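Local coordinates for glucose import ATP-binding protein GlcV (Sulfolobus solfataricus, PDB 1OXX) that couples ATP hydrolysis to glucose uptake as the ATP-binding subunit of an ABC transporter complex, at residues Lys11-Gly16 and Lys44-Arg49; Thr59-Phe64 and Val69-Lys74; Val2-Lys7 and Pro159-Leu164. The protein carries 1 engineered substitution. One frame throughout, in Å; residues are numbered along the deposited sequence.

All three contacts lie in the ABC-ATPase domain, and each involves the antiparallel sheet that holds strands 4-13 and 61-64. The loop from contact 3, V2-K7 to P159-L164, encloses the other two, which follow one another in the chain. Contacts 1 and 3 both use strand 4-13, with centres about 18 Å apart, and M48 of helix 41-52, in one of its two conformers, packs on L163. Contact 2, about 14 Å from contact 3 and about 13 Å from contact 1 between centres, is the hairpin whose strand 61-64 pairs with 4-13. Together they tie the antiparallel sheet to the P-loop helix and to strand 161-165 of the nucleotide-binding core.

Contact 1. Residues Lys11-Gly16 and Lys44-Arg49; sequences KVFKKG and KTTFMR
T46, on the helix that follows the P-loop (Walker A), points its two branches at different partners on strand 4-13: the hydroxyl at F13, the methyl at K11. T46 OG1 stands beside the edge of the F13 ring, near the ring plane, 3.9 Å from F13 CE1 and 4.0 Å from F13 CZ. The hydroxyl makes no polar bond to the ring; it is spent within its own helix on the carbonyl of A42. T46 CG2, anti to the backbone N of T46, meets the aliphatic stem of K11 at 3.6 Å from K11 CG, the two side chains crossing at about a right angle. The contact is small, with 98 Å² buried in all, and wholly van der Waals. T46 belongs to the inferred ATP site, and F13, at the end of this strand, probably corresponds to the A-loop aromatic that stacks on adenine in ABC ATPases. With an alanine in place of F13 the ring edge is gone, which is likely to open a gap beside T46 OG1 and CG2 and to lose the packing on A20 and D55. K11 reaches past T46: its chain starts anti to its backbone N (chi1 -179°) and bends at chi2 (62°), which carries K11 NZ away from the threonine to a salt bridge with D55 OD1 and a hydrogen bond to V56 O.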
loop_
_atom_site.group_PDB
_atom_site.type_symbol
_atom_site.label_atom_id
_atom_site.label_comp_id
_atom_site.label_asym_id
_atom_site.label_seq_id
_atom_site.Cartn_x
_atom_site.Cartn_y
_atom_site.Cartn_z
ATOM N N LYS A 11 9.243 8.641 16.548
ATOM C CA LYS A 11 10.521 8.928 15.922
ATOM C C LYS A 11 10.504 10.398 15.516
ATOM O O LYS A 11 9.596 10.845 14.812
ATOM C CB LYS A 11 10.765 8.054 14.689
ATOM C CG LYS A 11 12.106 8.308 14.034
ATOM C CD LYS A 11 13.252 7.999 14.966
ATOM C CE LYS A 11 14.586 8.244 14.302
ATOM N NZ LYS A 11 15.688 7.920 15.236
ATOM N N VAL A 12 11.492 11.143 16.004
ATOM C CA VAL A 12 11.635 12.541 15.660
ATOM C C VAL A 12 12.954 12.775 14.949
ATOM O O VAL A 12 13.910 12.001 15.093
ATOM C CB VAL A 12 11.559 13.455 16.904
ATOM C CG1 VAL A 12 10.313 13.165 17.703
ATOM C CG2 VAL A 12 12.802 13.313 17.754
ATOM N N PHE A 13 12.973 13.825 14.142
ATOM C CA PHE A 13 14.175 14.299 13.479
ATOM C C PHE A 13 14.296 15.796 13.768
ATOM O O PHE A 13 13.392 16.396 14.359
ATOM C CB PHE A 13 14.093 14.054 11.973
ATOM C CG PHE A 13 14.096 12.599 11.594
ATOM C CD1 PHE A 13 12.943 11.988 11.136
ATOM C CD2 PHE A 13 15.248 11.844 11.702
ATOM C CE1 PHE A 13 12.940 10.643 10.782
ATOM C CE2 PHE A 13 15.248 10.502 11.353
ATOM C CZ PHE A 13 14.098 9.907 10.891
ATOM N N LYS A 14 15.406 16.399 13.344
ATOM C CA LYS A 14 15.633 17.828 13.513
ATOM C C LYS A 14 15.435 18.245 14.975
ATOM O O LYS A 14 14.835 19.268 15.293
ATOM C CB LYS A 14 14.728 18.623 12.572
ATOM C CG LYS A 14 15.049 18.390 11.087
ATOM C CD LYS A 14 13.930 18.884 10.193
ATOM C CE LYS A 14 14.322 18.834 8.728
ATOM N NZ LYS A 14 15.376 19.830 8.427
ATOM N N LYS A 15 15.982 17.431 15.866
ATOM C CA LYS A 15 15.974 17.670 17.313
ATOM C C LYS A 15 14.582 17.802 17.932
ATOM O O LYS A 15 14.417 18.402 18.998
ATOM C CB LYS A 15 16.846 18.882 17.663
ATOM C CG LYS A 15 18.287 18.744 17.180
ATOM C CD LYS A 15 19.184 19.844 17.716
ATOM C CE LYS A 15 19.513 19.611 19.188
ATOM N NZ LYS A 15 20.664 20.427 19.666
ATOM N N GLY A 16 13.587 17.213 17.269
ATOM C CA GLY A 16 12.221 17.219 17.757
ATOM C C GLY A 16 11.262 17.985 16.876
ATOM O O GLY A 16 10.050 17.857 16.990
ATOM N N LYS A 44 6.797 6.163 6.221
ATOM C CA LYS A 44 6.635 4.725 6.082
ATOM C C LYS A 44 7.997 4.047 6.070
ATOM O O LYS A 44 8.157 2.987 6.662
ATOM C CB LYS A 44 5.890 4.387 4.795
ATOM C CG LYS A 44 4.434 4.793 4.786
ATOM C CD LYS A 44 3.771 4.431 3.445
ATOM C CE LYS A 44 4.265 5.337 2.314
ATOM N NZ LYS A 44 3.354 5.325 1.128
ATOM N N THR A 45 8.966 4.630 5.372
ATOM C CA THR A 45 10.299 4.057 5.320
ATOM C C THR A 45 10.951 4.163 6.691
ATOM O O THR A 45 11.691 3.256 7.091
ATOM C CB THR A 45 11.141 4.759 4.233
ATOM O OG1 THR A 45 10.698 4.306 2.948
ATOM C CG2 THR A 45 12.610 4.372 4.321
ATOM N N THR A 46 10.678 5.250 7.409
ATOM C CA THR A 46 11.197 5.372 8.769
ATOM C C THR A 46 10.679 4.206 9.610
ATOM O O THR A 46 11.436 3.551 10.323
ATOM C CB THR A 46 10.799 6.699 9.374
ATOM O OG1 THR A 46 11.486 7.749 8.673
ATOM C CG2 THR A 46 11.274 6.819 10.837
ATOM N N PHE A 47 9.385 3.943 9.532
ATOM C CA PHE A 47 8.812 2.806 10.245
ATOM C C PHE A 47 9.515 1.517 9.842
ATOM O O PHE A 47 9.916 0.719 10.681
ATOM C CB PHE A 47 7.314 2.683 9.944
ATOM C CG PHE A 47 6.635 1.548 10.661
ATOM C CD1 PHE A 47 6.310 1.650 12.002
ATOM C CD2 PHE A 47 6.313 0.382 9.995
ATOM C CE1 PHE A 47 5.678 0.599 12.666
ATOM C CE2 PHE A 47 5.679 -0.659 10.657
ATOM C CZ PHE A 47 5.366 -0.550 11.989
ATOM N N MET A 48 9.697 1.325 8.546
ATOM C CA MET A 48 10.308 0.102 8.090
ATOM C C MET A 48 11.743 -0.042 8.586
ATOM O O MET A 48 12.204 -1.140 8.930
ATOM C CB MET A 48 10.271 0.048 6.565
ATOM C CG MET A 48 10.835 -1.270 6.033
ATOM S SD MET A 48 9.878 -2.141 4.789
ATOM C CE MET A 48 8.767 -3.034 5.826
ATOM N N ARG A 49 12.471 1.072 8.586
ATOM C CA ARG A 49 13.851 1.064 9.039
ATOM C C ARG A 49 13.926 0.718 10.529
ATOM O O ARG A 49 14.869 0.066 10.970
ATOM C CB ARG A 49 14.514 2.417 8.758
ATOM C CG ARG A 49 14.885 2.599 7.303
ATOM C CD ARG A 49 15.412 3.972 6.953
ATOM N NE ARG A 49 16.736 4.252 7.491
ATOM C CZ ARG A 49 17.863 3.823 6.944
ATOM N NH1 ARG A 49 17.831 3.100 5.841
ATOM N NH2 ARG A 49 19.029 4.139 7.494
#

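Contact 2. Residues Thr59-Phe64 and Val69-Lys74; sequences TGELYF and VASNGK
N72 ND2 gives two hydrogen bonds, to E61 OE2 at 2.9 Å across the contact and to S71 OG in its own segment. The glutamate uses the anti lone pair of OE2, and its carboxylate plane is turned 41° from the amide plane. A bend at chi2 of E61 (85°) brings the carboxylate round to the asparagine, and E61 CG lies alongside S71 OG. The other end of the amide serves the backbone: G60 N donates to N72 OD1 at 2.9 Å from well above the carbonyl plane. G60 O in turn accepts N72 N at 2.9 Å, this time in the carbonyl plane, so G60 N, G60 O, E61 OE2 and S71 OG all hold N72 in place.

Farther along, L62 N bonds to A70 O at 3.0 Å and V69 N to L62 O at 2.9 Å. V69 and A70 therefore both face L62, a classic beta bulge. On the side of L62 the packing is apolar: V69 CG2 touches both L62 CG, at 3.6 Å, and F64 CD1, at 3.8 Å. L62 and F64 also touch I51 of helix 41-52. Beyond S71 the chain reverses through a type I' turn with N72 and G73 at its corners. The whole is a bulged antiparallel beta hairpin, strands 61-64 and 67-71, in the antiparallel sheet of the ABC ATPase fold.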
loop_
_atom_site.group_PDB
_atom_site.type_symbol
_atom_site.label_atom_id
_atom_site.label_comp_id
_atom_site.label_asym_id
_atom_site.label_seq_id
_atom_site.Cartn_x
_atom_site.Cartn_y
_atom_site.Cartn_z
ATOM N N THR A 59 11.357 7.333 21.163
ATOM C CA THR A 59 10.729 6.870 22.381
ATOM C C THR A 59 9.881 5.665 22.030
ATOM O O THR A 59 9.478 5.484 20.866
ATOM C CB THR A 59 9.899 7.962 23.049
ATOM O OG1 THR A 59 8.951 8.478 22.121
ATOM C CG2 THR A 59 10.774 9.138 23.405
ATOM N N GLY A 60 9.644 4.816 23.021
ATOM C CA GLY A 60 8.889 3.594 22.810
ATOM C C GLY A 60 9.770 2.367 22.636
ATOM O O GLY A 60 11.000 2.450 22.599
ATOM N N GLU A 61 9.121 1.224 22.459
ATOM C CA GLU A 61 9.806 -0.057 22.439
ATOM C C GLU A 61 9.348 -0.961 21.298
ATOM O O GLU A 61 8.199 -0.896 20.872
ATOM C CB GLU A 61 9.552 -0.764 23.771
ATOM C CG GLU A 61 9.998 0.052 24.987
ATOM C CD GLU A 61 8.952 1.047 25.477
ATOM O OE1 GLU A 61 7.750 0.698 25.513
ATOM O OE2 GLU A 61 9.335 2.178 25.844
ATOM N N LEU A 62 10.250 -1.826 20.852
ATOM C CA LEU A 62 9.964 -2.774 19.786
ATOM C C LEU A 62 10.415 -4.156 20.218
ATOM O O LEU A 62 11.548 -4.311 20.653
ATOM C CB LEU A 62 10.711 -2.350 18.527
ATOM C CG LEU A 62 10.563 -3.244 17.290
ATOM C CD1 LEU A 62 9.133 -3.237 16.805
ATOM C CD2 LEU A 62 11.504 -2.802 16.180
ATOM N N TYR A 63 9.520 -5.137 20.122
ATOM C CA TYR A 63 9.807 -6.512 20.517
ATOM C C TYR A 63 9.619 -7.463 19.343
ATOM O O TYR A 63 8.674 -7.315 18.575
ATOM C CB TYR A 63 8.856 -6.966 21.635
ATOM C CG TYR A 63 8.945 -6.150 22.891
ATOM C CD1 TYR A 63 8.271 -4.946 23.003
ATOM C CD2 TYR A 63 9.704 -6.578 23.971
ATOM C CE1 TYR A 63 8.345 -4.200 24.149
ATOM C CE2 TYR A 63 9.780 -5.827 25.124
ATOM C CZ TYR A 63 9.101 -4.638 25.194
ATOM O OH TYR A 63 9.154 -3.861 26.338
ATOM N N PHE A 64 10.494 -8.457 19.247
ATOM C CA PHE A 64 10.349 -9.566 18.304
ATOM C C PHE A 64 10.118 -10.753 19.216
ATOM O O PHE A 64 10.991 -11.099 20.005
ATOM C CB PHE A 64 11.622 -9.762 17.462
ATOM C CG PHE A 64 11.727 -8.853 16.261
ATOM C CD1 PHE A 64 11.272 -7.549 16.278
ATOM C CD2 PHE A 64 12.323 -9.319 15.097
ATOM C CE1 PHE A 64 11.415 -6.726 15.140
ATOM C CE2 PHE A 64 12.430 -8.507 13.973
ATOM C CZ PHE A 64 11.986 -7.208 14.008
ATOM N N VAL A 69 14.161 -5.503 21.074
ATOM C CA VAL A 69 15.186 -5.260 20.063
ATOM C C VAL A 69 15.600 -3.785 19.933
ATOM O O VAL A 69 16.651 -3.482 19.377
ATOM C CB VAL A 69 14.770 -5.832 18.683
ATOM C CG1 VAL A 69 14.544 -7.328 18.765
ATOM C CG2 VAL A 69 13.518 -5.139 18.173
ATOM N N ALA A 70 14.759 -2.869 20.407
ATOM C CA ALA A 70 15.090 -1.448 20.400
ATOM C C ALA A 70 14.213 -0.731 21.407
ATOM O O ALA A 70 13.075 -1.126 21.638
ATOM C CB ALA A 70 14.915 -0.861 19.013
ATOM N N SER A 71 14.736 0.334 22.007
ATOM C CA SER A 71 14.010 1.009 23.067
ATOM C C SER A 71 14.559 2.395 23.324
ATOM O O SER A 71 15.755 2.565 23.591
ATOM C CB SER A 71 14.127 0.201 24.369
ATOM O OG SER A 71 13.532 0.879 25.462
ATOM N N ASN A 72 13.686 3.385 23.215
ATOM C CA ASN A 72 14.023 4.736 23.607
ATOM C C ASN A 72 15.424 5.225 23.204
ATOM O O ASN A 72 16.245 5.628 24.040
ATOM C CB ASN A 72 13.765 4.849 25.113
ATOM C CG ASN A 72 12.298 4.590 25.454
ATOM O OD1 ASN A 72 11.449 5.440 25.234
ATOM N ND2 ASN A 72 11.995 3.394 25.944
ATOM N N GLY A 73 15.683 5.197 21.901
ATOM C CA GLY A 73 16.920 5.711 21.347
ATOM C C GLY A 73 18.082 4.735 21.303
ATOM O O GLY A 73 19.162 5.069 20.795
ATOM N N LYS A 74 17.865 3.528 21.822
ATOM C CA LYS A 74 18.910 2.505 21.869
ATOM C C LYS A 74 18.620 1.290 20.999
ATOM O O LYS A 74 17.535 0.707 21.079
ATOM C CB LYS A 74 19.101 2.041 23.290
#

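Contact 3. Residues Val2-Lys7 and Pro159-Leu164; sequences VRIIVK and PSLLLL
L161 and V2 meet where the N-terminal segment runs up against the start of strand 161-165, and the leucine can be followed outward from its backbone. L161 CB takes the near methyl of V2: V2 CG1 lies 3.9 Å from it, the two side chains meeting at a slant. From there chi1 of L161 (173°) sets CG anti to the backbone N and sends the fork on toward the antiparallel sheet. The branch L161 CD2 reaches the aromatic ring of F64, 3.8 Å from F64 CZ. It also comes within 4.2 Å of I4 CD1, although I4 has a second deposited conformer, so this touch is less certain. Both methyls of L161 touch L163 CD2 of the same strand, L161 CD2 the closer at 3.6 Å.

At the other end V2 makes the closest approach. Its CG1 sits between the backbone N and the carbonyl carbon (chi1 60°), where it can lean on the chain of the opposing segment: V2 CG1 is 3.7 Å from S160 O and 4.1 Å from S160 CB. The backbone carbonyl is thus met by a methyl group, a contact of packing and not of bonding. The polar backbone of V2 is served from another quarter, V2 O accepting a hydrogen bond from T193 OG1 at the start of strand 193-198.

The segments belong to two different sheets. Strand 4-13 pairs with 18-28 and 61-64 in the antiparallel sheet, while 161-165 lies between 84-88 and 193-198 in the mixed core sheet and leads to E166, inferred to bind ATP. L161 bridges them, packed on F64 of strand 61-64 and on I84 of strand 84-88.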
loop_
_atom_site.group_PDB
_atom_site.type_symbol
_atom_site.label_atom_id
_atom_site.label_comp_id
_atom_site.label_asym_id
_atom_site.label_seq_id
_atom_site.Cartn_x
_atom_site.Cartn_y
_atom_site.Cartn_z
ATOM N N VAL A 2 7.481 -14.900 13.430
ATOM C CA VAL A 2 7.778 -14.028 14.556
ATOM C C VAL A 2 6.667 -13.022 14.809
ATOM O O VAL A 2 6.074 -12.501 13.882
ATOM C CB VAL A 2 9.082 -13.275 14.290
ATOM C CG1 VAL A 2 8.953 -12.432 13.014
ATOM C CG2 VAL A 2 9.506 -12.437 15.478
ATOM N N ARG A 3 6.378 -12.771 16.078
ATOM C CA ARG A 3 5.409 -11.765 16.473
ATOM C C ARG A 3 6.130 -10.438 16.636
ATOM O O ARG A 3 7.195 -10.391 17.230
ATOM C CB ARG A 3 4.836 -12.108 17.845
ATOM C CG ARG A 3 3.752 -13.133 17.917
ATOM C CD ARG A 3 2.991 -13.061 19.255
ATOM N NE ARG A 3 1.782 -12.238 19.182
ATOM C CZ ARG A 3 1.477 -11.232 20.002
ATOM N NH1 ARG A 3 2.303 -10.870 20.979
ATOM N NH2 ARG A 3 0.336 -10.574 19.843
ATOM N N ILE A 4 5.544 -9.346 16.159
ATOM C CA ILE A 4 6.157 -8.042 16.313
ATOM C C ILE A 4 5.261 -7.150 17.153
ATOM O O ILE A 4 4.096 -6.895 16.779
ATOM C CB ILE A 4 6.401 -7.383 14.959
ATOM C CG1 ILE A 4 7.154 -8.330 14.012
ATOM C CG2 ILE A 4 7.171 -6.073 15.138
ATOM C CD1 ILE A 4 8.517 -8.756 14.494
ATOM N N ILE A 5 5.783 -6.663 18.270
ATOM C CA ILE A 5 5.057 -5.737 19.129
ATOM C C ILE A 5 5.709 -4.380 18.994
ATOM O O ILE A 5 6.873 -4.213 19.348
ATOM C CB ILE A 5 5.061 -6.136 20.626
ATOM C CG1 ILE A 5 4.279 -7.424 20.846
ATOM C CG2 ILE A 5 4.469 -5.009 21.462
ATOM C CD1 ILE A 5 4.208 -7.828 22.311
ATOM N N VAL A 6 4.943 -3.426 18.467
ATOM C CA VAL A 6 5.337 -2.040 18.316
ATOM C C VAL A 6 4.613 -1.306 19.442
ATOM O O VAL A 6 3.396 -1.210 19.397
ATOM C CB VAL A 6 4.904 -1.506 16.946
ATOM C CG1 VAL A 6 5.323 -0.052 16.763
ATOM C CG2 VAL A 6 5.490 -2.357 15.838
ATOM N N LYS A 7 5.346 -0.835 20.444
ATOM C CA LYS A 7 4.757 -0.226 21.643
ATOM C C LYS A 7 5.102 1.254 21.801
ATOM O O LYS A 7 6.261 1.615 22.041
ATOM C CB LYS A 7 5.219 -0.993 22.882
ATOM C CG LYS A 7 4.487 -0.590 24.148
ATOM C CD LYS A 7 3.073 -1.108 24.133
ATOM C CE LYS A 7 2.256 -0.538 25.296
ATOM N NZ LYS A 7 0.909 -1.180 25.398
ATOM N N PRO A 159 15.075 -16.268 6.895
ATOM C CA PRO A 159 14.502 -15.313 7.832
ATOM C C PRO A 159 13.154 -15.732 8.392
ATOM O O PRO A 159 12.496 -16.631 7.870
ATOM C CB PRO A 159 14.284 -14.084 6.962
ATOM C CG PRO A 159 14.204 -14.548 5.591
ATOM C CD PRO A 159 14.868 -15.881 5.497
ATOM N N SER A 160 12.759 -15.059 9.461
ATOM C CA SER A 160 11.448 -15.216 10.074
ATOM C C SER A 160 10.507 -14.094 9.659
ATOM O O SER A 160 9.308 -14.237 9.782
ATOM C CB SER A 160 11.581 -15.184 11.594
ATOM O OG SER A 160 12.273 -16.329 12.080
ATOM N N LEU A 161 11.074 -13.007 9.149
ATOM C CA LEU A 161 10.349 -11.801 8.785
ATOM C C LEU A 161 10.871 -11.291 7.453
ATOM O O LEU A 161 12.076 -11.151 7.260
ATOM C CB LEU A 161 10.572 -10.743 9.859
ATOM C CG LEU A 161 10.035 -9.337 9.610
ATOM C CD1 LEU A 161 8.504 -9.360 9.442
ATOM C CD2 LEU A 161 10.456 -8.399 10.750
ATOM N N LEU A 162 9.959 -11.044 6.528
ATOM C CA LEU A 162 10.307 -10.484 5.236
ATOM C C LEU A 162 9.750 -9.063 5.193
ATOM O O LEU A 162 8.561 -8.868 5.382
ATOM C CB LEU A 162 9.700 -11.313 4.115
ATOM C CG LEU A 162 10.031 -10.866 2.686
ATOM C CD1 LEU A 162 11.540 -10.880 2.436
ATOM C CD2 LEU A 162 9.298 -11.768 1.679
ATOM N N LEU A 163 10.624 -8.101 4.942
ATOM C CA LEU A 163 10.278 -6.680 4.920
ATOM C C LEU A 163 10.397 -6.164 3.489
ATOM O O LEU A 163 11.449 -6.286 2.880
ATOM C CB LEU A 163 11.233 -5.888 5.795
ATOM C CG LEU A 163 11.338 -6.289 7.255
ATOM C CD1 LEU A 163 12.352 -5.433 8.047
ATOM C CD2 LEU A 163 9.966 -6.170 7.907
ATOM N N LEU A 164 9.330 -5.557 2.991
ATOM C CA LEU A 164 9.260 -5.051 1.625
ATOM C C LEU A 164 8.909 -3.568 1.662
ATOM O O LEU A 164 7.908 -3.172 2.241
ATOM C CB LEU A 164 8.190 -5.793 0.840
ATOM C CG LEU A 164 8.276 -7.319 0.793
ATOM C CD1 LEU A 164 7.025 -7.895 0.128
ATOM C CD2 LEU A 164 9.538 -7.799 0.092
#